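Local coordinates for protein quinoline 2-oxidoreductase large subunit (Pseudomonas putida, PDB 1T3Q) that forms the molybdenum subunit of a hydroxylase that oxidises quinoline at carbon 2, and binds the molybdopterin cytosine dinucleotide cofactor, at residues 18-23 with 672-677; 49-54 with 136-141; 663-668 with 727-732. All coordinates share one frame; numbering follows the deposited sequence.

Interaction 1 (18-23 with 672-677); sequences VLRRED and PMIVEG. With MCN (pterin cytosine dinucleotide), chain N.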
loop_
_atom_site.group_PDB
_atom_site.type_symbol
_atom_site.label_atom_id
_atom_site.label_comp_id
_atom_site.label_asym_id
_atom_site.label_seq_id
_atom_site.Cartn_x
_atom_site.Cartn_y
_atom_site.Cartn_z
ATOM N N VAL B 18 5.836 24.114 -17.858
ATOM C CA VAL B 18 5.947 23.860 -16.427
ATOM C C VAL B 18 6.908 22.685 -16.204
ATOM O O VAL B 18 6.850 21.685 -16.926
ATOM C CB VAL B 18 4.553 23.508 -15.830
ATOM C CG1 VAL B 18 4.688 23.006 -14.402
ATOM C CG2 VAL B 18 3.650 24.732 -15.880
ATOM N N LEU B 19 7.803 22.815 -15.227
ATOM C CA LEU B 19 8.748 21.742 -14.929
ATOM C C LEU B 19 7.975 20.543 -14.385
ATOM O O LEU B 19 7.022 20.703 -13.624
ATOM C CB LEU B 19 9.794 22.212 -13.912
ATOM C CG LEU B 19 10.682 23.357 -14.418
ATOM C CD1 LEU B 19 11.749 23.678 -13.382
ATOM C CD2 LEU B 19 11.330 22.963 -15.743
ATOM N N ARG B 20 8.395 19.344 -14.771
ATOM C CA ARG B 20 7.700 18.131 -14.352
ATOM C C ARG B 20 7.754 17.835 -12.862
ATOM O O ARG B 20 8.824 17.768 -12.265
ATOM C CB ARG B 20 8.232 16.926 -15.138
ATOM C CG ARG B 20 8.220 17.124 -16.649
ATOM C CD ARG B 20 8.186 15.785 -17.368
ATOM N NE ARG B 20 9.044 14.809 -16.699
ATOM C CZ ARG B 20 8.991 13.501 -16.909
ATOM N NH1 ARG B 20 9.806 12.690 -16.245
ATOM N NH2 ARG B 20 8.124 13.006 -17.784
ATOM N N ARG B 21 6.589 17.633 -12.258
ATOM C CA ARG B 21 6.547 17.335 -10.839
ATOM C C ARG B 21 7.068 15.931 -10.526
ATOM O O ARG B 21 7.524 15.672 -9.414
ATOM C CB ARG B 21 5.124 17.521 -10.296
ATOM C CG ARG B 21 4.036 16.836 -11.092
ATOM C CD ARG B 21 2.651 17.262 -10.603
ATOM N NE ARG B 21 2.425 18.703 -10.747
ATOM C CZ ARG B 21 1.290 19.317 -10.420
ATOM N NH1 ARG B 21 1.170 20.629 -10.579
ATOM N NH2 ARG B 21 0.270 18.621 -9.935
ATOM N N GLU B 22 7.029 15.029 -11.503
ATOM C CA GLU B 22 7.511 13.674 -11.253
ATOM C C GLU B 22 9.035 13.549 -11.251
ATOM O O GLU B 22 9.582 12.589 -10.705
ATOM C CB GLU B 22 6.920 12.685 -12.269
ATOM C CG GLU B 22 7.160 13.029 -13.724
ATOM C CD GLU B 22 5.998 13.790 -14.347
ATOM O OE1 GLU B 22 5.672 14.893 -13.858
ATOM O OE2 GLU B 22 5.405 13.281 -15.327
ATOM N N ASP B 23 9.719 14.523 -11.845
ATOM C CA ASP B 23 11.178 14.490 -11.935
ATOM C C ASP B 23 11.924 14.346 -10.621
ATOM O O ASP B 23 12.939 13.660 -10.563
ATOM C CB ASP B 23 11.705 15.743 -12.641
ATOM C CG ASP B 23 11.480 15.718 -14.139
ATOM O OD1 ASP B 23 10.843 14.766 -14.648
ATOM O OD2 ASP B 23 11.942 16.662 -14.813
ATOM N N PRO B 672 5.056 22.873 -24.103
ATOM C CA PRO B 672 6.021 22.843 -25.207
ATOM C C PRO B 672 7.276 22.026 -24.905
ATOM O O PRO B 672 7.760 21.290 -25.760
ATOM C CB PRO B 672 6.315 24.321 -25.446
ATOM C CG PRO B 672 5.004 24.972 -25.103
ATOM C CD PRO B 672 4.624 24.256 -23.823
ATOM N N MET B 673 7.806 22.164 -23.695
ATOM C CA MET B 673 8.997 21.420 -23.294
ATOM C C MET B 673 8.753 19.908 -23.417
ATOM O O MET B 673 9.556 19.175 -23.996
ATOM C CB MET B 673 9.353 21.755 -21.848
ATOM C CG MET B 673 10.588 21.030 -21.328
ATOM S SD MET B 673 10.910 21.401 -19.587
ATOM C CE MET B 673 9.632 20.374 -18.808
ATOM N N ILE B 674 7.642 19.451 -22.859
ATOM C CA ILE B 674 7.302 18.032 -22.900
ATOM C C ILE B 674 7.052 17.564 -24.328
ATOM O O ILE B 674 7.474 16.473 -24.709
ATOM C CB ILE B 674 6.084 17.746 -21.988
ATOM C CG1 ILE B 674 6.547 17.770 -20.525
ATOM C CG2 ILE B 674 5.458 16.385 -22.324
ATOM C CD1 ILE B 674 5.434 17.716 -19.510
ATOM N N VAL B 675 6.384 18.393 -25.129
ATOM C CA VAL B 675 6.116 18.038 -26.518
ATOM C C VAL B 675 7.425 17.856 -27.284
ATOM O O VAL B 675 7.562 16.921 -28.074
ATOM C CB VAL B 675 5.260 19.127 -27.227
ATOM C CG1 VAL B 675 5.188 18.852 -28.718
ATOM C CG2 VAL B 675 3.866 19.161 -26.626
ATOM N N GLU B 676 8.399 18.738 -27.058
ATOM C CA GLU B 676 9.658 18.598 -27.773
ATOM C C GLU B 676 10.393 17.353 -27.307
ATOM O O GLU B 676 11.090 16.720 -28.091
ATOM C CB GLU B 676 10.535 19.848 -27.615
ATOM C CG GLU B 676 9.971 21.058 -28.365
ATOM C CD GLU B 676 11.013 22.123 -28.667
ATOM O OE1 GLU B 676 12.177 21.971 -28.234
ATOM O OE2 GLU B 676 10.664 23.113 -29.345
ATOM N N GLY B 677 10.222 16.998 -26.039
ATOM C CA GLY B 677 10.858 15.795 -25.533
ATOM C C GLY B 677 10.288 14.593 -26.277
ATOM O O GLY B 677 11.013 13.673 -26.641
HETATM N N1 MCN N . 1.298 16.890 -25.022
HETATM C C2 MCN N . 1.177 18.296 -24.771
HETATM N N3 MCN N . 0.362 18.946 -25.685
HETATM C C4 MCN N . -0.300 18.372 -26.765
HETATM C C5 MCN N . -0.130 16.930 -26.980
HETATM C C6 MCN N . 0.655 16.202 -26.117
HETATM O O2 MCN N . 1.771 18.821 -23.856
HETATM N N4 MCN N . -1.057 19.090 -27.567
HETATM C "C1'" MCN N . 2.183 16.107 -23.982
HETATM C C2D MCN N . 1.290 15.391 -22.869
HETATM O "O2'" MCN N . 2.003 15.386 -21.582
HETATM C "C3'" MCN N . 1.035 14.020 -23.460
HETATM C C4D MCN N . 2.319 13.664 -24.171
HETATM O O4D MCN N . 2.928 14.996 -24.556
HETATM O "O3'" MCN N . 0.727 13.065 -22.385
HETATM C "C5'" MCN N . 2.186 12.632 -25.326
HETATM O "O5'" MCN N . 1.163 13.124 -26.155
HETATM P PA MCN N . -0.133 12.321 -26.565
HETATM O O1A MCN N . -1.273 12.983 -25.854
HETATM O O2A MCN N . -0.068 12.262 -28.082
HETATM O O3A MCN N . -0.085 10.737 -26.197
HETATM P PB MCN N . -0.257 9.974 -24.800
HETATM O O1B MCN N . -1.461 9.098 -24.929
HETATM O O2B MCN N . -0.217 10.932 -23.646
HETATM O O3B MCN N . 1.073 9.084 -24.699
HETATM C C10 MCN N . 1.168 7.851 -25.367
HETATM C "C9'" MCN N . 2.072 8.089 -26.532
HETATM C "C8'" MCN N . 2.227 6.702 -27.199
HETATM S "S8'" MCN N . 0.718 5.994 -27.846
HETATM C "C7'" MCN N . 3.367 6.024 -27.352
HETATM S "S7'" MCN N . 3.521 4.414 -28.108
HETATM C "C6'" MCN N . 4.672 6.650 -26.755
HETATM C C7 MCN N . 4.566 8.150 -26.689
HETATM O "O9'" MCN N . 3.397 8.552 -25.994
HETATM N "N5'" MCN N . 4.926 5.892 -25.460
HETATM C C4A MCN N . 5.870 6.663 -24.672
HETATM N "N8'" MCN N . 5.753 8.728 -25.973
HETATM C C4B MCN N . 6.322 7.975 -24.904
HETATM N "N1'" MCN N . 7.246 8.693 -24.104
HETATM C "C2'" MCN N . 7.714 8.015 -23.030
HETATM N "N2'" MCN N . 8.609 8.651 -22.243
HETATM N "N3'" MCN N . 7.307 6.737 -22.704
HETATM C "C4'" MCN N . 6.360 5.951 -23.460
HETATM O "O4'" MCN N . 6.055 4.838 -23.106
#
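Met673 stretches from the first turn of helix 672-692 with CG opposite its backbone N (chi1 -180°), and its chain bends only at the last bond (chi3 76°). Met673 CE is thereby laid 3.6 Å from Val18 O and near Arg20 CG, while Met673 SD meets Leu19 CD2 at 4.2 Å. Arg20 runs across Met673 at about a right angle. Its CD lies 4.0 Å from Ile674 CD1, so the aliphatic half of the arginine rests on the helix, and a bend at chi3 (-40°) turns the guanidinium toward its own loop. There Arg20 NE reaches Asp23 OD1 at 2.7 Å and Arg20 NH1 the same oxygen at 2.8 Å, a side-on grip in the guanidinium plane. Glu22 CG covers one guanidinium face, 3.6 Å above its plane, and the Glu22 carboxylate adds a long ion pair outside that plane. NH1 also bonds to Gln106 O of the small subunit. A leucine in place of Arg20 would probably leave the buried Asp23 carboxylate without its mate and this subunit junction without one of its bonds. The helix meets the cofactor with Val675 CG2, 3.4 Å from C2 of the cytosine, and with Ile674 CG2 beside the ribose. No hydrogen bond joins the two segments directly: the contact is apolar, whereas the arginine's charge is probably balanced by Asp23, and more weakly by Glu22, of its own segment, an environment likely to keep Arg20 protonated and Asp23 ionised.

Interaction 2 (49-54 with 136-141); sequences RSPFAH and VEYEEL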
loop_
_atom_site.group_PDB
_atom_site.type_symbol
_atom_site.label_atom_id
_atom_site.label_comp_id
_atom_site.label_asym_id
_atom_site.label_seq_id
_atom_site.Cartn_x
_atom_site.Cartn_y
_atom_site.Cartn_z
ATOM N N ARG B 49 10.510 -22.010 -21.722
ATOM C CA ARG B 49 9.925 -21.701 -23.017
ATOM C C ARG B 49 10.254 -22.714 -24.100
ATOM O O ARG B 49 11.189 -23.507 -23.973
ATOM C CB ARG B 49 10.389 -20.315 -23.458
ATOM C CG ARG B 49 10.017 -19.237 -22.463
ATOM C CD ARG B 49 10.739 -17.930 -22.716
ATOM N NE ARG B 49 10.372 -16.965 -21.681
ATOM C CZ ARG B 49 9.292 -16.194 -21.723
ATOM N NH1 ARG B 49 8.467 -16.256 -22.761
ATOM N NH2 ARG B 49 9.024 -15.377 -20.713
ATOM N N SER B 50 9.468 -22.668 -25.168
ATOM C CA SER B 50 9.645 -23.552 -26.303
ATOM C C SER B 50 10.919 -23.208 -27.065
ATOM O O SER B 50 11.210 -22.037 -27.326
ATOM C CB SER B 50 8.441 -23.440 -27.246
ATOM O OG SER B 50 8.702 -24.075 -28.484
ATOM N N PRO B 51 11.713 -24.231 -27.409
ATOM C CA PRO B 51 12.955 -24.009 -28.150
ATOM C C PRO B 51 12.702 -24.214 -29.643
ATOM O O PRO B 51 13.618 -24.124 -30.464
ATOM C CB PRO B 51 13.884 -25.064 -27.563
ATOM C CG PRO B 51 12.948 -26.218 -27.372
ATOM C CD PRO B 51 11.692 -25.580 -26.807
ATOM N N PHE B 52 11.444 -24.484 -29.984
ATOM C CA PHE B 52 11.055 -24.718 -31.372
ATOM C C PHE B 52 9.954 -23.781 -31.843
ATOM O O PHE B 52 9.073 -23.402 -31.071
ATOM C CB PHE B 52 10.583 -26.166 -31.556
ATOM C CG PHE B 52 11.623 -27.190 -31.212
ATOM C CD1 PHE B 52 11.517 -27.947 -30.051
ATOM C CD2 PHE B 52 12.723 -27.386 -32.044
ATOM C CE1 PHE B 52 12.493 -28.890 -29.720
ATOM C CE2 PHE B 52 13.705 -28.324 -31.723
ATOM C CZ PHE B 52 13.590 -29.078 -30.559
ATOM N N ALA B 53 10.000 -23.434 -33.125
ATOM C CA ALA B 53 9.013 -22.543 -33.722
ATOM C C ALA B 53 7.637 -23.203 -33.770
ATOM O O ALA B 53 6.615 -22.540 -33.602
ATOM C CB ALA B 53 9.454 -22.143 -35.125
ATOM N N HIS B 54 7.618 -24.511 -34.003
ATOM C CA HIS B 54 6.362 -25.250 -34.064
ATOM C C HIS B 54 6.655 -26.696 -33.684
ATOM O O HIS B 54 7.429 -27.374 -34.358
ATOM C CB HIS B 54 5.779 -25.190 -35.475
ATOM C CG HIS B 54 4.352 -25.633 -35.555
ATOM N ND1 HIS B 54 3.743 -25.968 -36.746
ATOM C CD2 HIS B 54 3.405 -25.772 -34.597
ATOM C CE1 HIS B 54 2.483 -26.295 -36.516
ATOM N NE2 HIS B 54 2.253 -26.184 -35.221
ATOM N N VAL B 136 11.131 -31.975 -20.963
ATOM C CA VAL B 136 10.098 -31.879 -21.984
ATOM C C VAL B 136 10.512 -32.619 -23.251
ATOM O O VAL B 136 11.644 -32.491 -23.715
ATOM C CB VAL B 136 9.818 -30.400 -22.367
ATOM C CG1 VAL B 136 8.631 -30.327 -23.318
ATOM C CG2 VAL B 136 9.557 -29.575 -21.122
ATOM N N GLU B 137 9.596 -33.404 -23.806
ATOM C CA GLU B 137 9.877 -34.125 -25.039
ATOM C C GLU B 137 9.053 -33.485 -26.148
ATOM O O GLU B 137 7.827 -33.381 -26.046
ATOM C CB GLU B 137 9.508 -35.608 -24.913
ATOM N N TYR B 138 9.736 -33.051 -27.200
ATOM C CA TYR B 138 9.086 -32.410 -28.333
ATOM C C TYR B 138 9.153 -33.253 -29.588
ATOM O O TYR B 138 9.907 -34.220 -29.676
ATOM C CB TYR B 138 9.751 -31.071 -28.667
ATOM C CG TYR B 138 9.621 -30.000 -27.619
ATOM C CD1 TYR B 138 10.606 -29.820 -26.653
ATOM C CD2 TYR B 138 8.508 -29.159 -27.595
ATOM C CE1 TYR B 138 10.490 -28.824 -25.687
ATOM C CE2 TYR B 138 8.380 -28.166 -26.636
ATOM C CZ TYR B 138 9.375 -28.003 -25.686
ATOM O OH TYR B 138 9.251 -27.019 -24.733
ATOM N N GLU B 139 8.350 -32.848 -30.561
ATOM C CA GLU B 139 8.305 -33.468 -31.869
ATOM C C GLU B 139 8.171 -32.263 -32.790
ATOM O O GLU B 139 7.065 -31.776 -33.028
ATOM C CB GLU B 139 7.081 -34.367 -32.014
ATOM C CG GLU B 139 7.042 -35.096 -33.341
ATOM C CD GLU B 139 5.651 -35.567 -33.699
ATOM O OE1 GLU B 139 5.015 -36.232 -32.853
ATOM O OE2 GLU B 139 5.196 -35.272 -34.824
ATOM N N GLU B 140 9.302 -31.766 -33.282
ATOM C CA GLU B 140 9.295 -30.596 -34.151
ATOM C C GLU B 140 8.394 -30.783 -35.366
ATOM O O GLU B 140 8.383 -31.843 -35.989
ATOM C CB GLU B 140 10.720 -30.259 -34.599
ATOM C CG GLU B 140 10.832 -28.925 -35.317
ATOM C CD GLU B 140 12.267 -28.464 -35.483
ATOM O OE1 GLU B 140 12.476 -27.339 -35.988
ATOM O OE2 GLU B 140 13.184 -29.223 -35.107
ATOM N N LEU B 141 7.632 -29.744 -35.685
ATOM C CA LEU B 141 6.712 -29.765 -36.816
ATOM C C LEU B 141 7.104 -28.677 -37.809
ATOM O O LEU B 141 7.803 -27.724 -37.453
ATOM C CB LEU B 141 5.282 -29.506 -36.335
ATOM C CG LEU B 141 4.691 -30.445 -35.280
ATOM C CD1 LEU B 141 3.415 -29.840 -34.710
ATOM C CD2 LEU B 141 4.417 -31.807 -35.903
HETATM O O HOH W 1 11.067 -26.241 -23.268
#
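Phe52 and Tyr138 form an offset edge-to-face pair within the a/b hammerhead domain, joining the loop between strands 43-49 and 55-61 to the edge strand 135-140. In both residues CG lies beside the backbone N (chi1 -60° in Phe52), and the rings approach with centroids 5.3 Å apart and planes at 67°. Phe52 CD1 sits over one face of the tyrosine, displaced toward its rim, while Val136 CG1 occupies the opposite face. Pro51 CD comes against the phenol end, 3.5 Å from Tyr138 CZ. Beyond the phenylalanine, the extended chain of Glu140 crosses at about a right angle and brings OE2 to 3.5 Å from Phe52 CE2. The loop is braced from within by Ser50 OG, which donates to Phe52 O on a lone pair (2.7 Å) and also bonds to Thr109 OG1. In His54, CG points opposite the backbone N (chi1 -166°), which lays one face of the imidazole against Leu141. Leu141 CD1 makes a CH-pi contact there, 4.0 Å from the His54 ring centroid, and ND1 bonds to Pro142 O just past the strand. Leu141 N donates to His54 O at 2.7 Å, tying the end of the strand to the loop. At the far end a water sits at the edge of the Tyr138 ring, bonded to its OH and donating to Arg49 O at 2.8 Å.

Interaction 3 (663-668 with 727-732); sequences VEDCGT and LETPSP. With MCN (pterin cytosine dinucleotide), chain N.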
loop_
_atom_site.group_PDB
_atom_site.type_symbol
_atom_site.label_atom_id
_atom_site.label_comp_id
_atom_site.label_asym_id
_atom_site.label_seq_id
_atom_site.Cartn_x
_atom_site.Cartn_y
_atom_site.Cartn_z
ATOM N N VAL B 663 8.846 19.796 -37.868
ATOM C CA VAL B 663 7.796 20.804 -37.819
ATOM C C VAL B 663 6.588 20.052 -37.272
ATOM O O VAL B 663 6.147 19.067 -37.865
ATOM C CB VAL B 663 7.450 21.361 -39.210
ATOM C CG1 VAL B 663 6.207 22.238 -39.113
ATOM C CG2 VAL B 663 8.618 22.162 -39.758
ATOM N N GLU B 664 6.060 20.498 -36.140
ATOM C CA GLU B 664 4.920 19.813 -35.541
ATOM C C GLU B 664 3.734 20.716 -35.271
ATOM O O GLU B 664 3.889 21.850 -34.821
ATOM C CB GLU B 664 5.341 19.139 -34.223
ATOM C CG GLU B 664 4.181 18.595 -33.385
ATOM C CD GLU B 664 3.512 17.379 -34.014
ATOM O OE1 GLU B 664 2.343 17.092 -33.671
ATOM O OE2 GLU B 664 4.157 16.703 -34.845
ATOM N N ASP B 665 2.544 20.203 -35.562
ATOM C CA ASP B 665 1.315 20.934 -35.302
ATOM C C ASP B 665 0.380 19.979 -34.580
ATOM O O ASP B 665 -0.291 19.158 -35.212
ATOM C CB ASP B 665 0.648 21.414 -36.598
ATOM C CG ASP B 665 -0.530 22.360 -36.341
ATOM O OD1 ASP B 665 -1.206 22.229 -35.301
ATOM O OD2 ASP B 665 -0.795 23.235 -37.192
ATOM N N CYS B 666 0.366 20.071 -33.254
ATOM C CA CYS B 666 -0.503 19.240 -32.429
ATOM C C CYS B 666 -1.535 20.165 -31.806
ATOM O O CYS B 666 -1.924 20.005 -30.648
ATOM C CB CYS B 666 0.303 18.525 -31.335
ATOM S SG CYS B 666 1.281 19.609 -30.253
ATOM N N GLY B 667 -1.981 21.142 -32.589
ATOM C CA GLY B 667 -2.946 22.088 -32.079
ATOM C C GLY B 667 -2.297 22.825 -30.925
ATOM O O GLY B 667 -1.105 23.127 -30.971
ATOM N N THR B 668 -3.072 23.103 -29.887
ATOM C CA THR B 668 -2.562 23.807 -28.719
ATOM C C THR B 668 -1.648 22.902 -27.894
ATOM O O THR B 668 -2.066 21.837 -27.452
ATOM C CB THR B 668 -3.721 24.277 -27.812
ATOM O OG1 THR B 668 -4.532 25.217 -28.528
ATOM C CG2 THR B 668 -3.186 24.934 -26.541
ATOM N N LEU B 727 3.715 24.844 -35.107
ATOM C CA LEU B 727 2.583 25.522 -35.725
ATOM C C LEU B 727 1.407 25.045 -34.885
ATOM O O LEU B 727 1.428 23.919 -34.381
ATOM C CB LEU B 727 2.394 25.092 -37.182
ATOM C CG LEU B 727 3.490 25.489 -38.174
ATOM C CD1 LEU B 727 3.148 24.924 -39.551
ATOM C CD2 LEU B 727 3.615 27.005 -38.230
ATOM N N GLU B 728 0.395 25.888 -34.705
ATOM C CA GLU B 728 -0.763 25.491 -33.908
ATOM C C GLU B 728 -2.095 25.746 -34.596
ATOM O O GLU B 728 -2.458 26.888 -34.886
ATOM C CB GLU B 728 -0.757 26.196 -32.543
ATOM C CG GLU B 728 0.400 25.780 -31.633
ATOM C CD GLU B 728 0.308 26.378 -30.239
ATOM O OE1 GLU B 728 0.111 27.604 -30.127
ATOM O OE2 GLU B 728 0.443 25.628 -29.251
ATOM N N THR B 729 -2.812 24.661 -34.868
ATOM C CA THR B 729 -4.130 24.736 -35.481
ATOM C C THR B 729 -5.022 24.026 -34.472
ATOM O O THR B 729 -5.125 22.797 -34.467
ATOM C CB THR B 729 -4.176 24.006 -36.833
ATOM O OG1 THR B 729 -3.138 24.512 -37.681
ATOM C CG2 THR B 729 -5.528 24.239 -37.512
ATOM N N PRO B 730 -5.664 24.800 -33.584
ATOM C CA PRO B 730 -6.546 24.277 -32.541
ATOM C C PRO B 730 -7.687 23.410 -33.043
ATOM O O PRO B 730 -8.319 23.712 -34.059
ATOM C CB PRO B 730 -7.066 25.541 -31.848
ATOM C CG PRO B 730 -6.006 26.556 -32.120
ATOM C CD PRO B 730 -5.639 26.274 -33.551
ATOM N N SER B 731 -7.933 22.321 -32.328
ATOM C CA SER B 731 -9.035 21.439 -32.664
ATOM C C SER B 731 -10.266 21.998 -31.970
ATOM O O SER B 731 -10.219 22.342 -30.792
ATOM C CB SER B 731 -8.787 20.027 -32.146
ATOM O OG SER B 731 -10.017 19.326 -32.067
ATOM N N PRO B 732 -11.381 22.122 -32.699
ATOM C CA PRO B 732 -12.599 22.648 -32.080
ATOM C C PRO B 732 -13.340 21.545 -31.327
ATOM O O PRO B 732 -14.372 21.789 -30.706
ATOM C CB PRO B 732 -13.392 23.165 -33.278
ATOM C CG PRO B 732 -13.022 22.193 -34.357
ATOM C CD PRO B 732 -11.521 22.031 -34.163
HETATM N N1 MCN N . 1.298 16.890 -25.022
HETATM C C2 MCN N . 1.177 18.296 -24.771
HETATM N N3 MCN N . 0.362 18.946 -25.685
HETATM C C4 MCN N . -0.300 18.372 -26.765
HETATM C C5 MCN N . -0.130 16.930 -26.980
HETATM C C6 MCN N . 0.655 16.202 -26.117
HETATM O O2 MCN N . 1.771 18.821 -23.856
HETATM N N4 MCN N . -1.057 19.090 -27.567
HETATM C "C1'" MCN N . 2.183 16.107 -23.982
HETATM C C2D MCN N . 1.290 15.391 -22.869
HETATM O "O2'" MCN N . 2.003 15.386 -21.582
HETATM C "C3'" MCN N . 1.035 14.020 -23.460
HETATM C C4D MCN N . 2.319 13.664 -24.171
HETATM O O4D MCN N . 2.928 14.996 -24.556
HETATM O "O3'" MCN N . 0.727 13.065 -22.385
HETATM C "C5'" MCN N . 2.186 12.632 -25.326
HETATM O "O5'" MCN N . 1.163 13.124 -26.155
HETATM P PA MCN N . -0.133 12.321 -26.565
HETATM O O1A MCN N . -1.273 12.983 -25.854
HETATM O O2A MCN N . -0.068 12.262 -28.082
HETATM O O3A MCN N . -0.085 10.737 -26.197
HETATM P PB MCN N . -0.257 9.974 -24.800
HETATM O O1B MCN N . -1.461 9.098 -24.929
HETATM O O2B MCN N . -0.217 10.932 -23.646
HETATM O O3B MCN N . 1.073 9.084 -24.699
HETATM C C10 MCN N . 1.168 7.851 -25.367
HETATM C "C9'" MCN N . 2.072 8.089 -26.532
HETATM C "C8'" MCN N . 2.227 6.702 -27.199
HETATM S "S8'" MCN N . 0.718 5.994 -27.846
HETATM C "C7'" MCN N . 3.367 6.024 -27.352
HETATM S "S7'" MCN N . 3.521 4.414 -28.108
HETATM C "C6'" MCN N . 4.672 6.650 -26.755
HETATM C C7 MCN N . 4.566 8.150 -26.689
HETATM O "O9'" MCN N . 3.397 8.552 -25.994
HETATM N "N5'" MCN N . 4.926 5.892 -25.460
HETATM C C4A MCN N . 5.870 6.663 -24.672
HETATM N "N8'" MCN N . 5.753 8.728 -25.973
HETATM C C4B MCN N . 6.322 7.975 -24.904
HETATM N "N1'" MCN N . 7.246 8.693 -24.104
HETATM C "C2'" MCN N . 7.714 8.015 -23.030
HETATM N "N2'" MCN N . 8.609 8.651 -22.243
HETATM N "N3'" MCN N . 7.307 6.737 -22.704
HETATM C "C4'" MCN N . 6.360 5.951 -23.460
HETATM O "O4'" MCN N . 6.055 4.838 -23.106
HETATM O O HOH W 2 1.327 22.608 -32.033
#
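The Asp665 carboxylate has Leu727 O over one face, 3.2 Å from CG, and Thr729 along its edge. Thr729 N donates to Asp665 OD1 at 2.9 Å and Thr729 OG1 to Asp665 OD2 at 2.7 Å, each on the syn side and a little out of the plane. Gly667 N meets OD1 from another direction, nearly along the C-O axis, and Thr425 OG1 bonds to OD2, so both oxygens accept two bonds and the group is held against rotation. Asp665 reaches its partners because CG stands opposite the backbone N (chi1 -171°), which swings the carboxylate to the 727-732 loop. A second flat group, the cytosine of the cofactor, has Cys666 SG above its plane at the amino end, 3.6 Å from MCN N4, and not over the ring. The amine N4 donates to Thr668 O at 2.9 Å. Gly667 has a positive phi (62°), and a CB there would come tightly against Thr729 O; instead its CA makes a CA-H...O contact with that oxygen. Leu727 N bonds to Glu664 O at 3.0 Å, and Leu727 CD1 packs on Val663 CG1. A buried junction of polar backbone is completed by one water, which donates to Gly667 O and Leu727 O and accepts from Cys666 N. Glu728 lays CG beside Gly667 O, its OE2 bonded to Met669 N. An Asx turn, Asp665 OD1 to Gly667 N, ends strand 655-665, and the 727-732 loop is tied to it; Cys666 within the turn and Thr668 just after it line the cytosine end of the cofactor pocket, consistent with the molybdopterin cofactor-binding domain.

Interactions 1 and 3 meet at the pterin cytosine dinucleotide. Their centres are about 18 Å apart, and they touch where Val675 CG1 packs 4.3 Å from Cys666 SG; strand 655-665 leads into helix 672-692, and one segment of each contact, 672-677 and 663-668, touches the cytidine end of the cofactor. Interaction 1 also faces the small subunit, the side chain of Arg20 lying about 7 Å from an iron-sulfur cluster. Interaction 2 is remote, its centre about 48 Å from that of interaction 1 and 52 Å from that of interaction 3, across the chain's centre. It closes inside the long loop spanned by interaction 1 and joins parts of the hammerhead domain away from the cofactor.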